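PDB 5VF5: SM80.1 Vicilin from Solanum melongena, which probably serves as a seed storage protein, as 7S vicilins built of two cupin domains do, and carries a bound copper ion. Local coordinates for residues S60-H65 / E137-G142; A71-V76 / V122-K127; P258-R263 / R350-A355; A275-A280 / D317-P322. One frame throughout, in Å; residues are numbered along the deposited sequence. Where two conformers were deposited one is given.

Interaction 1 (S60-H65 / E137-G142); sequences SFMLPH and EYFSAG
His65 lays its CB over one face of the Phe139 ring, a CH-pi contact 4.0 Å from the ring centroid, while the two side chains lie alongside and point the same way, their ring planes oblique at 41°. At the edge of the imidazole, in its plane, sits the carbonyl O of Leu63, which takes a nearly straight hydrogen bond from His65 ND1 (2.8 Å). This bond fixes the rotation of the ring. The first torsion of His65 (64°) places CG between the backbone N and the carbonyl carbon, tucking the imidazole back over its own strand. Glu137 reaches in from the loop with an extended chain, and its OE2 comes 3.5 Å from Met62 CE. Further along, Ala141 CB packs against Pro64 CD at 3.5 Å and touches Leu63 CB. The Pro64 carbonyl O faces the turn of the loop and receives weak hydrogen bonds from Ser140 N and from Ala141 N (3.3 Å). Tyr138 turns its hydroxyl outward to Asp68. The loop after strand 120-128 is laid across strand 60-65 of the N-terminal cupin barrel, and the weakness of its bonds to Pro64 O is consistent with a contact held mainly by apolar and aromatic packing.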
# COMPACT_ATOMS: atom_id res chain seq x y z
N SER A 60 19.84 -9.74 -4.89
CA SER A 60 20.02 -8.31 -5.10
C SER A 60 20.05 -7.54 -3.78
O SER A 60 19.60 -8.04 -2.73
CB SER A 60 18.92 -7.79 -6.03
OG SER A 60 17.76 -7.64 -5.32
N PHE A 61 20.61 -6.34 -3.84
CA PHE A 61 20.89 -5.50 -2.67
C PHE A 61 20.56 -4.05 -3.02
O PHE A 61 21.10 -3.52 -3.98
CB PHE A 61 22.36 -5.62 -2.30
CG PHE A 61 22.81 -4.73 -1.17
CD1 PHE A 61 22.51 -5.04 0.13
CD2 PHE A 61 23.56 -3.60 -1.42
CE1 PHE A 61 22.92 -4.24 1.14
CE2 PHE A 61 24.00 -2.80 -0.38
CZ PHE A 61 23.70 -3.15 0.89
N MET A 62 19.69 -3.43 -2.23
CA MET A 62 19.40 -1.99 -2.34
C MET A 62 20.28 -1.22 -1.36
O MET A 62 20.26 -1.51 -0.14
CB MET A 62 17.93 -1.66 -2.13
CG MET A 62 17.66 -0.17 -2.31
SD MET A 62 15.92 0.17 -2.11
CE MET A 62 15.87 1.90 -2.66
N LEU A 63 20.99 -0.23 -1.86
CA LEU A 63 21.99 0.50 -1.11
C LEU A 63 21.39 1.31 0.05
O LEU A 63 20.27 1.79 -0.05
CB LEU A 63 22.70 1.50 -2.02
CG LEU A 63 23.92 1.02 -2.75
CD1 LEU A 63 23.85 -0.32 -3.38
CD2 LEU A 63 24.52 2.06 -3.65
N PRO A 64 22.16 1.50 1.13
CA PRO A 64 21.73 2.32 2.25
C PRO A 64 21.23 3.71 1.88
O PRO A 64 21.91 4.47 1.13
CB PRO A 64 22.95 2.39 3.13
CG PRO A 64 23.66 1.07 2.91
CD PRO A 64 23.37 0.72 1.47
N HIS A 65 20.07 4.06 2.44
CA HIS A 65 19.46 5.36 2.22
C HIS A 65 18.42 5.58 3.30
O HIS A 65 17.95 4.62 3.89
CB HIS A 65 18.78 5.42 0.84
CG HIS A 65 17.65 4.46 0.73
ND1 HIS A 65 17.84 3.09 0.57
CD2 HIS A 65 16.30 4.64 0.85
CE1 HIS A 65 16.67 2.49 0.56
NE2 HIS A 65 15.72 3.39 0.76
N GLU A 137 14.31 10.50 -1.23
CA GLU A 137 15.34 9.53 -0.78
C GLU A 137 16.69 10.22 -0.67
O GLU A 137 17.07 11.04 -1.51
CB GLU A 137 15.51 8.37 -1.76
CG GLU A 137 14.35 7.39 -1.85
CD GLU A 137 14.63 6.29 -2.87
OE1 GLU A 137 15.11 6.61 -4.00
OE2 GLU A 137 14.38 5.12 -2.55
N TYR A 138 17.42 9.83 0.36
CA TYR A 138 18.72 10.37 0.67
C TYR A 138 19.72 9.24 0.71
O TYR A 138 19.75 8.46 1.69
CB TYR A 138 18.66 11.09 2.02
CG TYR A 138 17.70 12.27 2.08
CD1 TYR A 138 16.34 12.03 2.28
CD2 TYR A 138 18.10 13.60 1.91
CE1 TYR A 138 15.42 13.05 2.29
CE2 TYR A 138 17.17 14.63 1.97
CZ TYR A 138 15.84 14.35 2.12
OH TYR A 138 14.90 15.38 2.19
N PHE A 139 20.50 9.08 -0.36
CA PHE A 139 21.50 8.02 -0.43
C PHE A 139 22.80 8.42 0.27
O PHE A 139 23.54 9.27 -0.19
CB PHE A 139 21.81 7.64 -1.89
CG PHE A 139 20.78 6.75 -2.49
CD1 PHE A 139 20.77 5.40 -2.21
CD2 PHE A 139 19.75 7.28 -3.22
CE1 PHE A 139 19.78 4.56 -2.70
CE2 PHE A 139 18.78 6.44 -3.74
CZ PHE A 139 18.79 5.10 -3.47
N SER A 140 23.02 7.75 1.41
CA SER A 140 24.25 7.85 2.15
C SER A 140 25.32 7.00 1.44
O SER A 140 26.43 7.44 1.19
CB SER A 140 24.03 7.42 3.61
OG SER A 140 23.15 6.29 3.67
N ALA A 141 24.96 5.76 1.15
CA ALA A 141 25.72 4.93 0.24
C ALA A 141 25.67 5.51 -1.15
O ALA A 141 24.81 6.31 -1.46
CB ALA A 141 25.19 3.50 0.25
N GLY A 142 26.56 5.06 -1.99
CA GLY A 142 26.58 5.56 -3.36
C GLY A 142 27.87 6.23 -3.67
O GLY A 142 28.86 6.09 -2.94

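Interaction 2 (A71-V76 / V122-K127); sequences AIFVVV and VYVLAK
Phe73 and Val124 face each other as a non-hydrogen-bonded pair of two antiparallel strands, and Val124 CG2 sits over one face of the phenyl ring, 4.2 Å from its centroid. The middle of the contact is the tight part. Val122 CG1, held anti to its own backbone nitrogen (chi1 -174°), comes within 3.7 Å of Phe73 CB, so both valines approach from the same side of the ring, Val124 over the face and Val122 nearer the CB and CG end. Reciprocal backbone bonds flank Phe73 and Val124: Ile72 N to Leu125 O (2.8 Å) and Val74 N to Tyr123 O (2.9 Å), each with its return. Ile72 and Leu125 lie side by side on the other face, their CD1 and CD2 methyls 4.2 Å apart. One end stays packed, with Val76 CG2 3.9 Å from Tyr123 CB; at the other the contact thins out, where partly exposed Lys127 leads away. The four bonds satisfy the backbone N and O of Ile72, Val74, Tyr123 and Leu125, and the side chains are apolar but for Lys127 and the Tyr123 hydroxyl, bonded to Val267 O; Ile72, Val74 and Leu125 pack on Phe342 of the second cupin domain.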
# COMPACT_ATOMS: atom_id res chain seq x y z
N ALA A 71 6.89 5.69 7.01
CA ALA A 71 6.46 4.69 6.07
C ALA A 71 5.86 3.47 6.71
O ALA A 71 6.19 3.14 7.87
CB ALA A 71 7.59 4.27 5.13
N ILE A 72 5.07 2.77 5.94
CA ILE A 72 4.62 1.42 6.26
C ILE A 72 4.95 0.56 5.05
O ILE A 72 4.55 0.89 3.92
CB ILE A 72 3.11 1.34 6.51
CG1 ILE A 72 2.70 2.28 7.63
CG2 ILE A 72 2.73 -0.09 6.81
CD1 ILE A 72 1.22 2.36 7.82
N PHE A 73 5.75 -0.48 5.26
CA PHE A 73 6.13 -1.44 4.23
C PHE A 73 5.23 -2.66 4.37
O PHE A 73 5.08 -3.19 5.47
CB PHE A 73 7.60 -1.91 4.39
CG PHE A 73 8.66 -0.98 3.90
CD1 PHE A 73 8.50 0.39 3.80
CD2 PHE A 73 9.89 -1.51 3.55
CE1 PHE A 73 9.51 1.19 3.33
CE2 PHE A 73 10.91 -0.70 3.09
CZ PHE A 73 10.72 0.65 3.00
N VAL A 74 4.70 -3.16 3.28
CA VAL A 74 3.91 -4.37 3.23
C VAL A 74 4.48 -5.29 2.18
O VAL A 74 4.56 -4.95 1.01
CB VAL A 74 2.44 -4.08 2.93
CG1 VAL A 74 1.59 -5.36 2.94
CG2 VAL A 74 1.88 -3.06 3.87
N VAL A 75 4.92 -6.48 2.58
CA VAL A 75 5.48 -7.42 1.62
C VAL A 75 4.36 -8.13 0.86
O VAL A 75 3.52 -8.81 1.44
CB VAL A 75 6.39 -8.45 2.28
CG1 VAL A 75 6.99 -9.38 1.26
CG2 VAL A 75 7.49 -7.74 3.03
N VAL A 76 4.36 -7.96 -0.46
CA VAL A 76 3.34 -8.52 -1.36
C VAL A 76 3.79 -9.85 -1.98
O VAL A 76 2.97 -10.67 -2.34
CB VAL A 76 3.05 -7.55 -2.53
CG1 VAL A 76 2.24 -8.21 -3.65
CG2 VAL A 76 2.36 -6.31 -2.01
N VAL A 122 7.50 -5.05 -2.42
CA VAL A 122 6.96 -4.34 -1.25
C VAL A 122 6.07 -3.21 -1.75
O VAL A 122 6.49 -2.44 -2.63
CB VAL A 122 8.10 -3.76 -0.38
CG1 VAL A 122 7.59 -3.14 0.91
CG2 VAL A 122 9.15 -4.84 -0.07
N TYR A 123 4.88 -3.10 -1.17
CA TYR A 123 3.99 -1.94 -1.32
C TYR A 123 4.21 -1.01 -0.14
O TYR A 123 4.16 -1.45 1.01
CB TYR A 123 2.54 -2.43 -1.37
CG TYR A 123 1.42 -1.44 -1.58
CD1 TYR A 123 1.57 -0.35 -2.42
CD2 TYR A 123 0.15 -1.65 -1.00
CE1 TYR A 123 0.54 0.54 -2.63
CE2 TYR A 123 -0.90 -0.79 -1.24
CZ TYR A 123 -0.71 0.30 -2.06
OH TYR A 123 -1.76 1.14 -2.29
N VAL A 124 4.42 0.27 -0.38
CA VAL A 124 4.81 1.24 0.62
C VAL A 124 3.85 2.40 0.68
O VAL A 124 3.54 3.00 -0.35
CB VAL A 124 6.23 1.75 0.35
CG1 VAL A 124 6.67 2.74 1.41
CG2 VAL A 124 7.22 0.61 0.20
N LEU A 125 3.44 2.77 1.88
CA LEU A 125 2.74 4.02 2.16
C LEU A 125 3.75 4.94 2.85
O LEU A 125 4.41 4.48 3.80
CB LEU A 125 1.60 3.77 3.13
CG LEU A 125 0.77 5.01 3.48
CD1 LEU A 125 -0.03 5.53 2.29
CD2 LEU A 125 -0.13 4.76 4.70
N ALA A 126 3.88 6.20 2.42
CA ALA A 126 4.69 7.15 3.16
C ALA A 126 3.91 8.43 3.38
O ALA A 126 3.07 8.80 2.57
CB ALA A 126 6.01 7.44 2.46
N LYS A 127 4.17 9.08 4.50
CA LYS A 127 3.59 10.37 4.78
C LYS A 127 4.69 11.42 4.91
O LYS A 127 5.68 11.22 5.65
CB LYS A 127 2.79 10.33 6.12
CG LYS A 127 1.98 11.58 6.34
CD LYS A 127 1.32 11.62 7.69
CE LYS A 127 0.55 12.92 7.83
NZ LYS A 127 -0.07 13.04 9.18

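Interaction 3 (P258-R263 / R350-A355); sequences PYYNSR and RKNFLA. With ACT (acetate ion), chain C.
Tyr260, Tyr259 and Asn352 bury the most surface here. The Asn352 amide is stacked on the Tyr260 ring, the planes only 3° apart, with Asn352 CB over the face at 3.6 Å from the ring centroid. Leu354 CD2 closes on the edge of the same ring, in its plane. With chi1 at 68°, Tyr260 swings its phenol across toward the partner strand. Their backbones are joined as well, Tyr260 N to Asn352 O and Asn352 N to Tyr260 O, both at 2.9 Å.

Tyr259 points to the other side of the sheet. Its CB covers one face of the Phe353 ring, while its ring runs past Lys351 CD to place Tyr259 OH 2.7 Å from OXT of an acetate ion, probably from the crystallisation liquor. Asn261 ND2 gives that oxygen a nearly straight bond (170°), and Lys351 NZ binds the other acetate oxygen, O, at 2.8 Å. Bent at chi2 and chi4, the lysine also donates to a lone pair of Asn261 OD1 (2.8 Å), so Asn261 helps to position the ammonium; Asn349 ND2 holds the same OD1. Arg266 NH1 also donates to the acetate.

Within the C-terminal cupin domain, strand 351-353 runs antiparallel beside strand 254-261, which is also paired with strand 327-331; Phe353 meets Phe220 and Tyr391 edge-to-face.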
# COMPACT_ATOMS: atom_id res chain seq x y z
N PRO A 258 -21.60 -4.63 -2.14
CA PRO A 258 -21.40 -3.20 -1.98
C PRO A 258 -21.27 -2.80 -0.51
O PRO A 258 -22.03 -3.29 0.38
CB PRO A 258 -22.62 -2.59 -2.66
CG PRO A 258 -23.05 -3.63 -3.68
CD PRO A 258 -22.79 -4.93 -2.97
N TYR A 259 -20.31 -1.92 -0.23
CA TYR A 259 -20.10 -1.45 1.12
C TYR A 259 -19.51 -0.05 1.07
O TYR A 259 -19.15 0.46 -0.00
CB TYR A 259 -19.13 -2.38 1.87
CG TYR A 259 -17.70 -2.27 1.36
CD1 TYR A 259 -17.26 -3.04 0.27
CD2 TYR A 259 -16.80 -1.39 1.93
CE1 TYR A 259 -15.95 -2.93 -0.21
CE2 TYR A 259 -15.49 -1.27 1.44
CZ TYR A 259 -15.08 -2.03 0.36
OH TYR A 259 -13.78 -1.96 -0.10
N TYR A 260 -19.41 0.59 2.22
CA TYR A 260 -18.61 1.81 2.33
C TYR A 260 -17.84 1.82 3.64
O TYR A 260 -18.21 1.15 4.62
CB TYR A 260 -19.46 3.11 2.15
CG TYR A 260 -20.45 3.37 3.27
CD1 TYR A 260 -21.75 2.86 3.25
CD2 TYR A 260 -20.10 4.11 4.37
CE1 TYR A 260 -22.65 3.11 4.28
CE2 TYR A 260 -21.00 4.38 5.40
CZ TYR A 260 -22.28 3.85 5.35
OH TYR A 260 -23.20 4.06 6.35
N ASN A 261 -16.75 2.58 3.66
CA ASN A 261 -15.99 2.86 4.88
C ASN A 261 -16.51 4.13 5.52
O ASN A 261 -16.70 5.14 4.86
CB ASN A 261 -14.52 3.01 4.53
CG ASN A 261 -13.89 1.70 4.17
OD1 ASN A 261 -13.85 0.80 5.02
ND2 ASN A 261 -13.41 1.57 2.93
N SER A 262 -16.73 4.10 6.82
CA SER A 262 -17.33 5.21 7.51
C SER A 262 -16.50 6.48 7.50
O SER A 262 -17.05 7.55 7.36
CB SER A 262 -17.70 4.81 8.94
OG SER A 262 -16.55 4.57 9.74
N ARG A 263 -15.19 6.35 7.71
CA ARG A 263 -14.32 7.54 7.76
C ARG A 263 -12.98 7.45 7.06
O ARG A 263 -12.40 8.49 6.79
CB ARG A 263 -14.11 8.01 9.17
CG ARG A 263 -13.45 7.07 10.06
CD ARG A 263 -13.07 7.82 11.37
NE ARG A 263 -11.85 8.63 11.32
CZ ARG A 263 -11.72 9.95 11.36
NH1 ARG A 263 -12.77 10.79 11.33
NH2 ARG A 263 -10.49 10.47 11.37
N ARG A 350 -15.34 2.01 10.34
CA ARG A 350 -16.10 0.79 10.26
C ARG A 350 -16.58 0.56 8.82
O ARG A 350 -16.87 1.51 8.06
CB ARG A 350 -17.24 0.78 11.27
CG ARG A 350 -16.80 0.93 12.73
CD ARG A 350 -16.01 -0.26 13.27
NE ARG A 350 -15.72 -0.16 14.72
CZ ARG A 350 -14.63 0.39 15.24
NH1 ARG A 350 -13.65 0.87 14.46
NH2 ARG A 350 -14.50 0.42 16.56
N LYS A 351 -16.59 -0.71 8.45
CA LYS A 351 -17.18 -1.19 7.20
C LYS A 351 -18.68 -1.29 7.38
O LYS A 351 -19.15 -1.85 8.37
CB LYS A 351 -16.69 -2.57 6.81
CG LYS A 351 -15.26 -2.64 6.40
CD LYS A 351 -15.16 -2.70 4.93
CE LYS A 351 -13.75 -2.82 4.37
NZ LYS A 351 -12.83 -1.77 4.88
N ASN A 352 -19.41 -0.74 6.43
CA ASN A 352 -20.87 -0.78 6.39
C ASN A 352 -21.30 -1.47 5.12
O ASN A 352 -21.18 -0.89 4.01
CB ASN A 352 -21.41 0.65 6.36
CG ASN A 352 -21.18 1.39 7.66
OD1 ASN A 352 -22.08 1.49 8.49
ND2 ASN A 352 -19.96 1.88 7.85
N PHE A 353 -21.81 -2.69 5.22
CA PHE A 353 -22.26 -3.42 4.05
C PHE A 353 -23.68 -3.02 3.71
O PHE A 353 -24.48 -2.68 4.58
CB PHE A 353 -22.15 -4.94 4.30
CG PHE A 353 -20.75 -5.42 4.16
CD1 PHE A 353 -19.86 -5.36 5.24
CD2 PHE A 353 -20.26 -5.81 2.92
CE1 PHE A 353 -18.55 -5.75 5.10
CE2 PHE A 353 -18.93 -6.15 2.77
CZ PHE A 353 -18.08 -6.13 3.86
N LEU A 354 -23.94 -2.98 2.40
CA LEU A 354 -25.18 -2.45 1.86
C LEU A 354 -26.13 -3.52 1.32
O LEU A 354 -27.24 -3.19 0.87
CB LEU A 354 -24.82 -1.46 0.77
CG LEU A 354 -24.04 -0.25 1.28
CD1 LEU A 354 -23.39 0.49 0.10
CD2 LEU A 354 -24.92 0.67 2.08
N ALA A 355 -25.71 -4.77 1.36
CA ALA A 355 -26.53 -5.94 0.97
C ALA A 355 -25.92 -7.14 1.68
O ALA A 355 -24.81 -7.05 2.17
CB ALA A 355 -26.49 -6.15 -0.51
C ACT C . -11.08 -1.47 2.01
O ACT C . -10.63 -1.51 3.19
OXT ACT C . -12.16 -0.88 1.76
CH3 ACT C . -10.39 -2.14 0.85

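Interaction 4 (A275-A280 / D317-P322); sequences ARFEMA and DVLVIP
Leu319 presses both its methyl groups onto one face of the Phe277 ring. CD2 stands 4.0 Å from the ring centroid, 15° off the normal, and CD1 touches CZ at 3.8 Å. Chi1 of Phe277 (70°) sets CG between the backbone N and the carbonyl carbon, and the phenyl group reaches from its strand toward the facing one; Leu319, with CG anti to its nitrogen (-175°), extends to meet it obliquely. Beside this pair Met279 brings its sulfur to the other strand: SD lies 4.0 Å from Ile321 CG2 and equally far from Pro322 CD. A bend at chi3 turns the methyl CE toward Pro322 CD, and CE is 4.2 Å from the carbonyl O of Val320, a buried oxygen that has no polar partner in the model.

In the next shell, Phe329 touches both Phe277 and Leu319, and Ile327 touches Met279 and Leu319, so Phe277, Leu319 and Met279 rest on strand 327-331. Tyr12 covers Met279 and Pro322, whose side chain lies about 5 Å from the copper ion bound by Cys281, His283 and His325. At the far end, Asp317 is tied by a salt bridge to Lys15 and by a hydrogen bond to Ser16 N.

The strand axes approach to 10.1 Å, a distance for packing between sheets of the C-terminal cupin barrel. Strand 275-281 is paired with strands 307-313 and 327-331, whereas strand 318-321 lies between strands 13-14 and 265-272.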
# COMPACT_ATOMS: atom_id res chain seq x y z
N ALA A 275 -10.29 -7.13 -11.63
CA ALA A 275 -11.65 -6.88 -11.22
C ALA A 275 -12.29 -5.71 -11.94
O ALA A 275 -11.61 -4.80 -12.42
CB ALA A 275 -11.72 -6.68 -9.69
N ARG A 276 -13.60 -5.75 -11.98
CA ARG A 276 -14.47 -4.63 -12.37
C ARG A 276 -14.84 -3.95 -11.06
O ARG A 276 -15.15 -4.64 -10.10
CB ARG A 276 -15.71 -5.25 -13.10
CG ARG A 276 -17.05 -4.56 -13.20
CD ARG A 276 -18.10 -5.51 -13.86
NE ARG A 276 -19.40 -4.87 -14.05
CZ ARG A 276 -20.59 -5.49 -14.10
NH1 ARG A 276 -20.67 -6.80 -13.97
NH2 ARG A 276 -21.72 -4.79 -14.27
N PHE A 277 -14.79 -2.63 -10.98
CA PHE A 277 -15.31 -1.91 -9.85
C PHE A 277 -16.43 -0.99 -10.24
O PHE A 277 -16.43 -0.45 -11.37
CB PHE A 277 -14.21 -1.16 -9.10
CG PHE A 277 -13.64 0.02 -9.84
CD1 PHE A 277 -14.21 1.28 -9.66
CD2 PHE A 277 -12.53 -0.10 -10.66
CE1 PHE A 277 -13.68 2.40 -10.31
CE2 PHE A 277 -12.01 1.00 -11.33
CZ PHE A 277 -12.61 2.25 -11.16
N GLU A 278 -17.32 -0.71 -9.32
CA GLU A 278 -18.34 0.33 -9.48
C GLU A 278 -18.41 1.08 -8.16
O GLU A 278 -18.48 0.44 -7.09
CB GLU A 278 -19.71 -0.22 -9.80
CG GLU A 278 -19.74 -1.00 -11.09
CD GLU A 278 -21.15 -1.28 -11.61
OE1 GLU A 278 -22.13 -1.12 -10.81
OE2 GLU A 278 -21.27 -1.64 -12.83
N MET A 279 -18.34 2.38 -8.19
CA MET A 279 -18.39 3.27 -7.07
C MET A 279 -19.50 4.29 -7.32
O MET A 279 -19.74 4.69 -8.48
CB MET A 279 -17.02 3.96 -6.88
CG MET A 279 -16.86 4.74 -5.57
SD MET A 279 -15.15 5.04 -5.06
CE MET A 279 -14.64 6.07 -6.41
N ALA A 280 -20.14 4.75 -6.25
CA ALA A 280 -21.13 5.83 -6.29
C ALA A 280 -20.48 7.09 -5.77
O ALA A 280 -20.06 7.10 -4.61
CB ALA A 280 -22.33 5.47 -5.45
N ASP A 317 -2.25 -1.58 -10.43
CA ASP A 317 -3.11 -0.41 -10.46
C ASP A 317 -3.53 -0.03 -9.05
O ASP A 317 -3.62 -0.90 -8.16
CB ASP A 317 -4.40 -0.68 -11.24
CG ASP A 317 -4.19 -0.86 -12.74
OD1 ASP A 317 -3.11 -0.52 -13.29
OD2 ASP A 317 -5.17 -1.36 -13.34
N VAL A 318 -3.83 1.23 -8.87
CA VAL A 318 -4.35 1.79 -7.63
C VAL A 318 -5.73 2.40 -7.82
O VAL A 318 -6.00 3.10 -8.80
CB VAL A 318 -3.36 2.82 -7.07
CG1 VAL A 318 -3.96 3.68 -5.98
CG2 VAL A 318 -2.10 2.11 -6.59
N LEU A 319 -6.62 2.16 -6.85
CA LEU A 319 -7.86 2.88 -6.75
C LEU A 319 -7.92 3.55 -5.40
O LEU A 319 -7.73 2.87 -4.39
CB LEU A 319 -9.06 1.96 -6.88
CG LEU A 319 -10.42 2.63 -6.91
CD1 LEU A 319 -10.65 3.54 -8.11
CD2 LEU A 319 -11.52 1.59 -6.84
N VAL A 320 -8.26 4.83 -5.36
CA VAL A 320 -8.51 5.52 -4.12
C VAL A 320 -10.04 5.46 -3.89
O VAL A 320 -10.82 5.88 -4.75
CB VAL A 320 -8.02 6.97 -4.17
CG1 VAL A 320 -8.44 7.71 -2.91
CG2 VAL A 320 -6.50 7.00 -4.37
N ILE A 321 -10.44 4.96 -2.73
CA ILE A 321 -11.84 4.92 -2.35
C ILE A 321 -12.03 5.99 -1.27
O ILE A 321 -11.64 5.75 -0.10
CB ILE A 321 -12.26 3.55 -1.76
CG1 ILE A 321 -11.75 2.36 -2.61
CG2 ILE A 321 -13.80 3.56 -1.60
CD1 ILE A 321 -11.96 1.04 -1.90
N PRO A 322 -12.63 7.14 -1.60
CA PRO A 322 -12.86 8.13 -0.55
C PRO A 322 -13.84 7.58 0.51
O PRO A 322 -14.70 6.73 0.21
CB PRO A 322 -13.49 9.30 -1.30
CG PRO A 322 -13.15 9.08 -2.71
CD PRO A 322 -13.05 7.62 -2.93

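Overall arrangement
From the N terminus, strand 60-65 opens the loop that interaction 1 closes at 137-142. Interaction 2 is nested inside it, pairing 71-76 with 122-127, and both belong to the first cupin region. The chain then passes to the second cupin region, where interaction 3 joins 258-263 to 350-355 and encloses interaction 4, between 275-280 and 317-322. The two nested sets follow in series, and none cross. Interactions 3 and 4 touch where Tyr259 OH meets Ile321 CD1 at 3.9 Å. Interaction 2 lies near the chain's centre, its nearest atoms about 4 Å from interaction 4, whereas interactions 1 and 3 lie on opposite sides, their centres about 41 Å apart.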